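Local coordinates for protein 5'-Methylthioadenosine Nucleosidase (Arabidopsis thaliana, PDB 2H8G) that belongs to the phosphorylase superfamily as a plant 5'-methylthioadenosine nucleosidase, a two-chain alpha/beta protein with adenine bound in its pocket, at residues Gly59-Gly67 with Asn75-Ala83; Ala37-Phe46 with Thr245-Ile256. One frame throughout, in Å; residues are numbered along the deposited sequence.

Contact 1: residues Gly59-Gly67 with Asn75-Ala83; sequences GLPWVLYHG and NVVCPGRDA
The CD1 methyl of Leu64 is pressed against CG1 of Val77 at 3.3 Å, closer than usual for two carbons, and the two side chains stand side by side on one face of the strand pair. In Leu64, chi1 (171°) sends CG beside the carbonyl carbon and chi2 (59°) then turns CD1 to the partner strand, where this bump settles between the Val77 branch and CB of Asn75; a leucine is long enough to span the gap. Tyr65, Val76, Val63 and Cys78 occupy the other face. There the Tyr65 ring comes edge-on to the sulfur, CE1 lying 4.2 Å from Cys78 SG, and Ala39, Leu40 and Val43 of helix 36-45 pack on Tyr65, Val76 and Cys78. The strands are the two arms of a beta hairpin, 63-69 and 72-78, running antiparallel. Val63 with Cys78 and Tyr65 with Val76 are the hydrogen-bonded pairs. Past the strands, Gly80 CA comes up to Pro61 O at 3.6 Å, a nearly straight CA-H...O contact (172°), and its positive phi suits glycine. The Trp62 indole meets Pro79 O at its edge, CD1 to O 3.2 Å, while a water accepts from Trp62 NE1; Phe100 of the second subunit meets this ring.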
loop_
_atom_site.group_PDB
_atom_site.type_symbol
_atom_site.label_atom_id
_atom_site.label_comp_id
_atom_site.label_asym_id
_atom_site.label_seq_id
_atom_site.Cartn_x
_atom_site.Cartn_y
_atom_site.Cartn_z
ATOM N N GLY A 59 10.604 16.525 2.617
ATOM C CA GLY A 59 9.259 17.042 2.804
ATOM C C GLY A 59 8.260 15.976 3.216
ATOM O O GLY A 59 7.053 16.142 3.042
ATOM N N LEU A 60 8.765 14.880 3.771
ATOM C CA LEU A 60 7.912 13.781 4.208
ATOM C C LEU A 60 7.893 13.674 5.731
ATOM O O LEU A 60 8.829 14.104 6.404
ATOM C CB LEU A 60 8.412 12.469 3.598
ATOM C CG LEU A 60 8.479 12.461 2.069
ATOM C CD1 LEU A 60 9.153 11.186 1.585
ATOM C CD2 LEU A 60 7.077 12.585 1.497
ATOM N N PRO A 61 6.817 13.105 6.295
ATOM C CA PRO A 61 6.695 12.952 7.747
ATOM C C PRO A 61 7.471 11.753 8.281
ATOM O O PRO A 61 7.532 11.535 9.491
ATOM C CB PRO A 61 5.195 12.792 7.941
ATOM C CG PRO A 61 4.812 12.003 6.732
ATOM C CD PRO A 61 5.567 12.703 5.624
ATOM N N TRP A 62 8.068 10.982 7.379
ATOM C CA TRP A 62 8.820 9.801 7.783
ATOM C C TRP A 62 9.967 10.142 8.722
ATOM O O TRP A 62 10.665 11.142 8.537
ATOM C CB TRP A 62 9.347 9.062 6.552
ATOM C CG TRP A 62 8.265 8.686 5.586
ATOM C CD1 TRP A 62 6.924 8.627 5.838
ATOM C CD2 TRP A 62 8.431 8.304 4.217
ATOM N NE1 TRP A 62 6.244 8.236 4.709
ATOM C CE2 TRP A 62 7.147 8.031 3.699
ATOM C CE3 TRP A 62 9.544 8.167 3.374
ATOM C CZ2 TRP A 62 6.940 7.627 2.374
ATOM C CZ3 TRP A 62 9.339 7.765 2.055
ATOM C CH2 TRP A 62 8.045 7.501 1.571
ATOM N N VAL A 63 10.151 9.298 9.732
ATOM C CA VAL A 63 11.202 9.495 10.721
ATOM C C VAL A 63 12.276 8.426 10.580
ATOM O O VAL A 63 11.978 7.231 10.534
ATOM C CB VAL A 63 10.634 9.433 12.152
ATOM C CG1 VAL A 63 11.707 9.825 13.154
ATOM C CG2 VAL A 63 9.422 10.340 12.275
ATOM N N LEU A 64 13.529 8.860 10.507
ATOM C CA LEU A 64 14.650 7.941 10.375
ATOM C C LEU A 64 15.636 8.112 11.523
ATOM O O LEU A 64 16.173 9.200 11.732
ATOM C CB LEU A 64 15.370 8.176 9.044
ATOM C CG LEU A 64 16.696 7.438 8.833
ATOM C CD1 LEU A 64 16.479 5.930 8.927
ATOM C CD2 LEU A 64 17.274 7.813 7.479
ATOM N N TYR A 65 15.862 7.040 12.275
ATOM C CA TYR A 65 16.809 7.082 13.382
ATOM C C TYR A 65 18.021 6.274 12.943
ATOM O O TYR A 65 17.876 5.163 12.432
ATOM C CB TYR A 65 16.226 6.451 14.652
ATOM C CG TYR A 65 14.921 7.044 15.130
ATOM C CD1 TYR A 65 13.705 6.601 14.619
ATOM C CD2 TYR A 65 14.902 8.035 16.113
ATOM C CE1 TYR A 65 12.499 7.121 15.076
ATOM C CE2 TYR A 65 13.699 8.566 16.577
ATOM C CZ TYR A 65 12.501 8.102 16.054
ATOM O OH TYR A 65 11.308 8.615 16.508
ATOM N N HIS A 66 19.212 6.831 13.128
ATOM C CA HIS A 66 20.424 6.126 12.736
ATOM C C HIS A 66 21.382 5.992 13.910
ATOM O O HIS A 66 21.337 6.772 14.863
ATOM C CB HIS A 66 21.115 6.849 11.573
ATOM C CG HIS A 66 21.749 8.151 11.955
ATOM N ND1 HIS A 66 21.052 9.172 12.567
ATOM C CD2 HIS A 66 23.016 8.603 11.800
ATOM C CE1 HIS A 66 21.863 10.195 12.770
ATOM N NE2 HIS A 66 23.061 9.875 12.314
ATOM N N GLY A 67 22.244 4.985 13.837
ATOM C CA GLY A 67 23.201 4.755 14.898
ATOM C C GLY A 67 24.107 3.592 14.559
ATOM O O GLY A 67 23.951 2.956 13.515
ATOM N N ASN A 75 19.509 1.260 11.208
ATOM C CA ASN A 75 18.590 2.291 10.763
ATOM C C ASN A 75 17.191 1.864 11.187
ATOM O O ASN A 75 16.834 0.693 11.079
ATOM C CB ASN A 75 18.649 2.445 9.239
ATOM C CG ASN A 75 19.965 3.033 8.761
ATOM O OD1 ASN A 75 20.641 2.462 7.902
ATOM N ND2 ASN A 75 20.333 4.182 9.312
ATOM N N VAL A 76 16.418 2.805 11.711
ATOM C CA VAL A 76 15.047 2.520 12.123
ATOM C C VAL A 76 14.169 3.542 11.416
ATOM O O VAL A 76 14.373 4.747 11.563
ATOM C CB VAL A 76 14.859 2.665 13.649
ATOM C CG1 VAL A 76 13.400 2.419 14.018
ATOM C CG2 VAL A 76 15.754 1.676 14.376
ATOM N N VAL A 77 13.198 3.069 10.643
ATOM C CA VAL A 77 12.322 3.973 9.916
ATOM C C VAL A 77 10.864 3.796 10.311
ATOM O O VAL A 77 10.377 2.674 10.461
ATOM C CB VAL A 77 12.474 3.782 8.394
ATOM C CG1 VAL A 77 13.916 4.030 7.996
ATOM C CG2 VAL A 77 12.050 2.378 7.991
ATOM N N CYS A 78 10.180 4.923 10.489
ATOM C CA CYS A 78 8.774 4.944 10.877
ATOM C C CYS A 78 8.021 5.881 9.947
ATOM O O CYS A 78 8.559 6.911 9.535
ATOM C CB CYS A 78 8.627 5.458 12.310
ATOM S SG CYS A 78 9.589 4.563 13.537
ATOM N N PRO A 79 6.763 5.547 9.615
ATOM C CA PRO A 79 5.942 6.376 8.726
ATOM C C PRO A 79 5.657 7.758 9.313
ATOM O O PRO A 79 5.324 8.694 8.586
ATOM C CB PRO A 79 4.680 5.534 8.537
ATOM C CG PRO A 79 4.583 4.776 9.823
ATOM C CD PRO A 79 6.016 4.354 10.055
ATOM N N GLY A 80 5.784 7.873 10.631
ATOM C CA GLY A 80 5.568 9.147 11.293
ATOM C C GLY A 80 4.127 9.568 11.493
ATOM O O GLY A 80 3.192 8.801 11.257
ATOM N N ARG A 81 3.953 10.812 11.922
ATOM C CA ARG A 81 2.633 11.369 12.183
ATOM C C ARG A 81 1.895 11.775 10.917
ATOM O O ARG A 81 2.472 12.357 9.997
ATOM C CB ARG A 81 2.754 12.596 13.086
ATOM C CG ARG A 81 3.673 12.406 14.277
ATOM C CD ARG A 81 4.483 13.664 14.559
ATOM N NE ARG A 81 5.232 14.102 13.382
ATOM C CZ ARG A 81 4.733 14.859 12.407
ATOM N NH1 ARG A 81 3.475 15.278 12.465
ATOM N NH2 ARG A 81 5.489 15.191 11.368
ATOM N N ASP A 82 0.608 11.462 10.884
ATOM C CA ASP A 82 -0.237 11.824 9.760
ATOM C C ASP A 82 -0.478 13.326 9.883
ATOM O O ASP A 82 -0.866 13.807 10.947
ATOM C CB ASP A 82 -1.568 11.082 9.844
ATOM C CG ASP A 82 -2.511 11.464 8.728
ATOM O OD1 ASP A 82 -2.183 11.177 7.560
ATOM O OD2 ASP A 82 -3.572 12.058 9.015
ATOM N N ALA A 83 -0.247 14.064 8.804
ATOM C CA ALA A 83 -0.432 15.511 8.829
ATOM C C ALA A 83 -1.838 15.945 9.240
ATOM O O ALA A 83 -2.000 16.908 9.992
ATOM C CB ALA A 83 -0.084 16.104 7.463
HETATM O O HOH W 1 3.512 8.169 5.730
#

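Contact 2: residues Ala37-Phe46 with Thr245-Ile256; sequences AEALPLVNKF and TAALEGTATKVI
Phe46 directs its ring at the helix 245-256, and this end of the contact is closely packed. Thr253 OG1 sits at the ring edge, 3.2 Å from Phe46 CE1, while CG2 of the same threonine touches CZ and CG2 of Ile256 reaches CE2 at 3.7 Å. A flat, wide side chain suits this place, since it can meet two residues of the facing helix at once. Leu42, one turn earlier, has CG anti to the backbone N (chi1 -171°), and its CD1 reaches Ala252 CB at 3.8 Å; the small alanine lets the leucine methyl come close to the helix. On the exposed flank of the contact the aliphatic part of Lys45 crosses Glu249 at about a right angle, CG lying 3.4 Å from OE2. The charged ends stay apart, NZ to OE2 being 4.7 Å, so any attraction is probably modest. Glu249 bends at chi2, and its OE2 lies within 2.6 Å of Thr253 OG1.

Toward Ala37 the helices are bridged by water, although Glu38 and Thr245 are buried there. One water donates to both Glu38 O (2.7 Å) and Thr245 O. Pro41 CB meets Glu249 CB; lacking an N-H, Pro41 suits the kink of its helix. The axes cross at -46° and approach to 8.7 Å. Inward, Leu42, Ala252 and Ile256 rest on Phe31 of strand 28-32, and Phe46 and Ile256 both lie on Ile74 of strand 72-78, so the two helices pack together against one side of the sheet.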
loop_
_atom_site.group_PDB
_atom_site.type_symbol
_atom_site.label_atom_id
_atom_site.label_comp_id
_atom_site.label_asym_id
_atom_site.label_seq_id
_atom_site.Cartn_x
_atom_site.Cartn_y
_atom_site.Cartn_z
ATOM N N ALA A 37 5.901 4.691 19.047
ATOM C CA ALA A 37 5.915 4.105 20.385
ATOM C C ALA A 37 6.549 2.721 20.397
ATOM O O ALA A 37 7.052 2.271 21.427
ATOM C CB ALA A 37 4.503 4.033 20.933
ATOM N N GLU A 38 6.510 2.040 19.257
ATOM C CA GLU A 38 7.107 0.714 19.150
ATOM C C GLU A 38 8.606 0.875 18.904
ATOM O O GLU A 38 9.407 0.020 19.288
ATOM C CB GLU A 38 6.487 -0.069 17.976
ATOM C CG GLU A 38 4.980 -0.300 18.060
ATOM C CD GLU A 38 4.398 -0.911 16.782
ATOM O OE1 GLU A 38 4.742 -0.439 15.679
ATOM O OE2 GLU A 38 3.583 -1.855 16.879
ATOM N N ALA A 39 8.977 1.987 18.274
ATOM C CA ALA A 39 10.372 2.259 17.941
ATOM C C ALA A 39 11.188 2.935 19.035
ATOM O O ALA A 39 12.361 2.609 19.224
ATOM C CB ALA A 39 10.447 3.094 16.668
ATOM N N LEU A 40 10.579 3.876 19.748
ATOM C CA LEU A 40 11.290 4.598 20.801
ATOM C C LEU A 40 12.065 3.705 21.764
ATOM O O LEU A 40 13.235 3.964 22.043
ATOM C CB LEU A 40 10.325 5.495 21.586
ATOM C CG LEU A 40 9.811 6.730 20.838
ATOM C CD1 LEU A 40 8.809 7.477 21.707
ATOM C CD2 LEU A 40 10.984 7.631 20.466
ATOM N N PRO A 41 11.430 2.643 22.286
ATOM C CA PRO A 41 12.140 1.759 23.215
ATOM C C PRO A 41 13.452 1.246 22.624
ATOM O O PRO A 41 14.474 1.190 23.309
ATOM C CB PRO A 41 11.136 0.635 23.453
ATOM C CG PRO A 41 9.816 1.338 23.322
ATOM C CD PRO A 41 10.036 2.199 22.106
ATOM N N LEU A 42 13.414 0.881 21.345
ATOM C CA LEU A 42 14.590 0.365 20.656
ATOM C C LEU A 42 15.592 1.475 20.354
ATOM O O LEU A 42 16.801 1.274 20.452
ATOM C CB LEU A 42 14.173 -0.327 19.352
ATOM C CG LEU A 42 15.250 -1.110 18.598
ATOM C CD1 LEU A 42 15.774 -2.239 19.472
ATOM C CD2 LEU A 42 14.664 -1.669 17.310
ATOM N N VAL A 43 15.085 2.646 19.982
ATOM C CA VAL A 43 15.943 3.787 19.678
ATOM C C VAL A 43 16.766 4.163 20.910
ATOM O O VAL A 43 17.980 4.347 20.827
ATOM C CB VAL A 43 15.110 5.013 19.240
ATOM C CG1 VAL A 43 16.000 6.247 19.136
ATOM C CG2 VAL A 43 14.440 4.734 17.900
ATOM N N ASN A 44 16.092 4.270 22.049
ATOM C CA ASN A 44 16.739 4.627 23.307
ATOM C C ASN A 44 17.722 3.551 23.754
ATOM O O ASN A 44 18.787 3.856 24.292
ATOM C CB ASN A 44 15.678 4.849 24.391
ATOM C CG ASN A 44 14.810 6.069 24.119
ATOM O OD1 ASN A 44 13.742 6.231 24.712
ATOM N ND2 ASN A 44 15.273 6.939 23.227
ATOM N N LYS A 45 17.365 2.291 23.523
ATOM C CA LYS A 45 18.216 1.171 23.909
ATOM C C LYS A 45 19.587 1.229 23.243
ATOM O O LYS A 45 20.603 0.944 23.876
ATOM C CB LYS A 45 17.531 -0.154 23.562
ATOM C CG LYS A 45 18.369 -1.385 23.866
ATOM C CD LYS A 45 18.662 -1.516 25.351
ATOM C CE LYS A 45 19.508 -2.747 25.634
ATOM N NZ LYS A 45 19.752 -2.930 27.091
ATOM N N PHE A 46 19.618 1.595 21.965
ATOM C CA PHE A 46 20.879 1.680 21.237
ATOM C C PHE A 46 21.324 3.121 21.015
ATOM O O PHE A 46 22.252 3.382 20.251
ATOM C CB PHE A 46 20.769 0.954 19.892
ATOM C CG PHE A 46 20.609 -0.536 20.021
ATOM C CD1 PHE A 46 19.426 -1.085 20.507
ATOM C CD2 PHE A 46 21.653 -1.391 19.679
ATOM C CE1 PHE A 46 19.285 -2.465 20.653
ATOM C CE2 PHE A 46 21.523 -2.772 19.821
ATOM C CZ PHE A 46 20.336 -3.309 20.310
ATOM N N THR A 245 5.605 -3.629 24.189
ATOM C CA THR A 245 6.609 -2.997 23.345
ATOM C C THR A 245 7.971 -3.086 24.032
ATOM O O THR A 245 9.011 -3.050 23.376
ATOM C CB THR A 245 6.263 -1.523 23.039
ATOM O OG1 THR A 245 5.969 -0.832 24.258
ATOM C CG2 THR A 245 5.061 -1.444 22.110
ATOM N N ALA A 246 7.964 -3.212 25.355
ATOM C CA ALA A 246 9.211 -3.337 26.098
ATOM C C ALA A 246 9.772 -4.731 25.830
ATOM O O ALA A 246 10.977 -4.911 25.674
ATOM C CB ALA A 246 8.962 -3.144 27.587
ATOM N N ALA A 247 8.882 -5.715 25.773
ATOM C CA ALA A 247 9.278 -7.092 25.508
ATOM C C ALA A 247 9.806 -7.188 24.079
ATOM O O ALA A 247 10.724 -7.954 23.786
ATOM C CB ALA A 247 8.080 -8.023 25.688
ATOM N N LEU A 248 9.205 -6.406 23.191
ATOM C CA LEU A 248 9.614 -6.388 21.795
ATOM C C LEU A 248 11.043 -5.866 21.689
ATOM O O LEU A 248 11.855 -6.396 20.933
ATOM C CB LEU A 248 8.664 -5.504 20.987
ATOM C CG LEU A 248 8.963 -5.319 19.498
ATOM C CD1 LEU A 248 9.006 -6.675 18.801
ATOM C CD2 LEU A 248 7.899 -4.423 18.879
ATOM N N GLU A 249 11.348 -4.819 22.449
ATOM C CA GLU A 249 12.690 -4.249 22.444
ATOM C C GLU A 249 13.709 -5.289 22.902
ATOM O O GLU A 249 14.755 -5.458 22.278
ATOM C CB GLU A 249 12.745 -3.021 23.360
ATOM C CG GLU A 249 14.148 -2.457 23.590
ATOM C CD GLU A 249 14.896 -3.172 24.702
ATOM O OE1 GLU A 249 14.403 -3.166 25.851
ATOM O OE2 GLU A 249 15.976 -3.741 24.430
ATOM N N GLY A 250 13.395 -5.987 23.989
ATOM C CA GLY A 250 14.304 -6.995 24.506
ATOM C C GLY A 250 14.689 -8.030 23.467
ATOM O O GLY A 250 15.860 -8.399 23.340
ATOM N N THR A 251 13.701 -8.504 22.717
ATOM C CA THR A 251 13.958 -9.498 21.689
ATOM C C THR A 251 14.714 -8.867 20.525
ATOM O O THR A 251 15.659 -9.451 20.004
ATOM C CB THR A 251 12.640 -10.119 21.190
ATOM O OG1 THR A 251 11.974 -10.743 22.296
ATOM C CG2 THR A 251 12.906 -11.169 20.113
ATOM N N ALA A 252 14.305 -7.666 20.121
ATOM C CA ALA A 252 14.967 -6.982 19.017
ATOM C C ALA A 252 16.444 -6.789 19.330
ATOM O O ALA A 252 17.294 -6.912 18.452
ATOM C CB ALA A 252 14.304 -5.636 18.757
ATOM N N THR A 253 16.745 -6.494 20.589
ATOM C CA THR A 253 18.127 -6.295 21.004
ATOM C C THR A 253 18.914 -7.593 20.884
ATOM O O THR A 253 20.053 -7.594 20.416
ATOM C CB THR A 253 18.203 -5.783 22.447
ATOM O OG1 THR A 253 17.581 -4.494 22.523
ATOM C CG2 THR A 253 19.650 -5.669 22.900
ATOM N N LYS A 254 18.307 -8.701 21.300
ATOM C CA LYS A 254 18.974 -9.993 21.209
ATOM C C LYS A 254 19.189 -10.371 19.748
ATOM O O LYS A 254 20.187 -10.991 19.396
ATOM C CB LYS A 254 18.146 -11.074 21.906
ATOM C CG LYS A 254 18.093 -10.925 23.414
ATOM C CD LYS A 254 17.260 -12.026 24.039
ATOM C CE LYS A 254 17.208 -11.885 25.550
ATOM N NZ LYS A 254 18.566 -12.007 26.150
ATOM N N VAL A 255 18.250 -9.989 18.892
ATOM C CA VAL A 255 18.370 -10.297 17.477
ATOM C C VAL A 255 19.528 -9.507 16.871
ATOM O O VAL A 255 20.327 -10.049 16.107
ATOM C CB VAL A 255 17.053 -9.977 16.730
ATOM C CG1 VAL A 255 17.272 -10.041 15.228
ATOM C CG2 VAL A 255 15.972 -10.979 17.144
ATOM N N ILE A 256 19.627 -8.229 17.223
ATOM C CA ILE A 256 20.704 -7.392 16.710
ATOM C C ILE A 256 22.067 -7.940 17.123
ATOM O O ILE A 256 22.978 -8.044 16.300
ATOM C CB ILE A 256 20.564 -5.933 17.202
ATOM C CG1 ILE A 256 19.452 -5.236 16.417
ATOM C CG2 ILE A 256 21.878 -5.185 17.029
ATOM C CD1 ILE A 256 19.673 -5.248 14.914
HETATM O O HOH W 2 6.465 2.532 24.213
HETATM O O HOH W 3 10.288 -1.899 20.908
#

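Helix 36-45 is the piece shared by the two neighbourhoods: one of its sides faces the hairpin of contact 1, another the helix 245-256 of contact 2. The centres of the contacts are 16 Å apart, yet their atoms touch, Cys78 SG lying 3.6 Å from Ala39 CB and Tyr65 CG 3.6 Å from Val43 CG2. Along the chain, the hairpin falls within the long span between the two helices. Contact 2 is nearer the ligand: the Glu38 side chain is about 6 Å from the bound adenine and hydrogen-bonds to Thr116, a residue of the pocket. In contact 1 the Pro79 side chain is about 13 Å from adenine, and the Trp62 end reaches the second subunit.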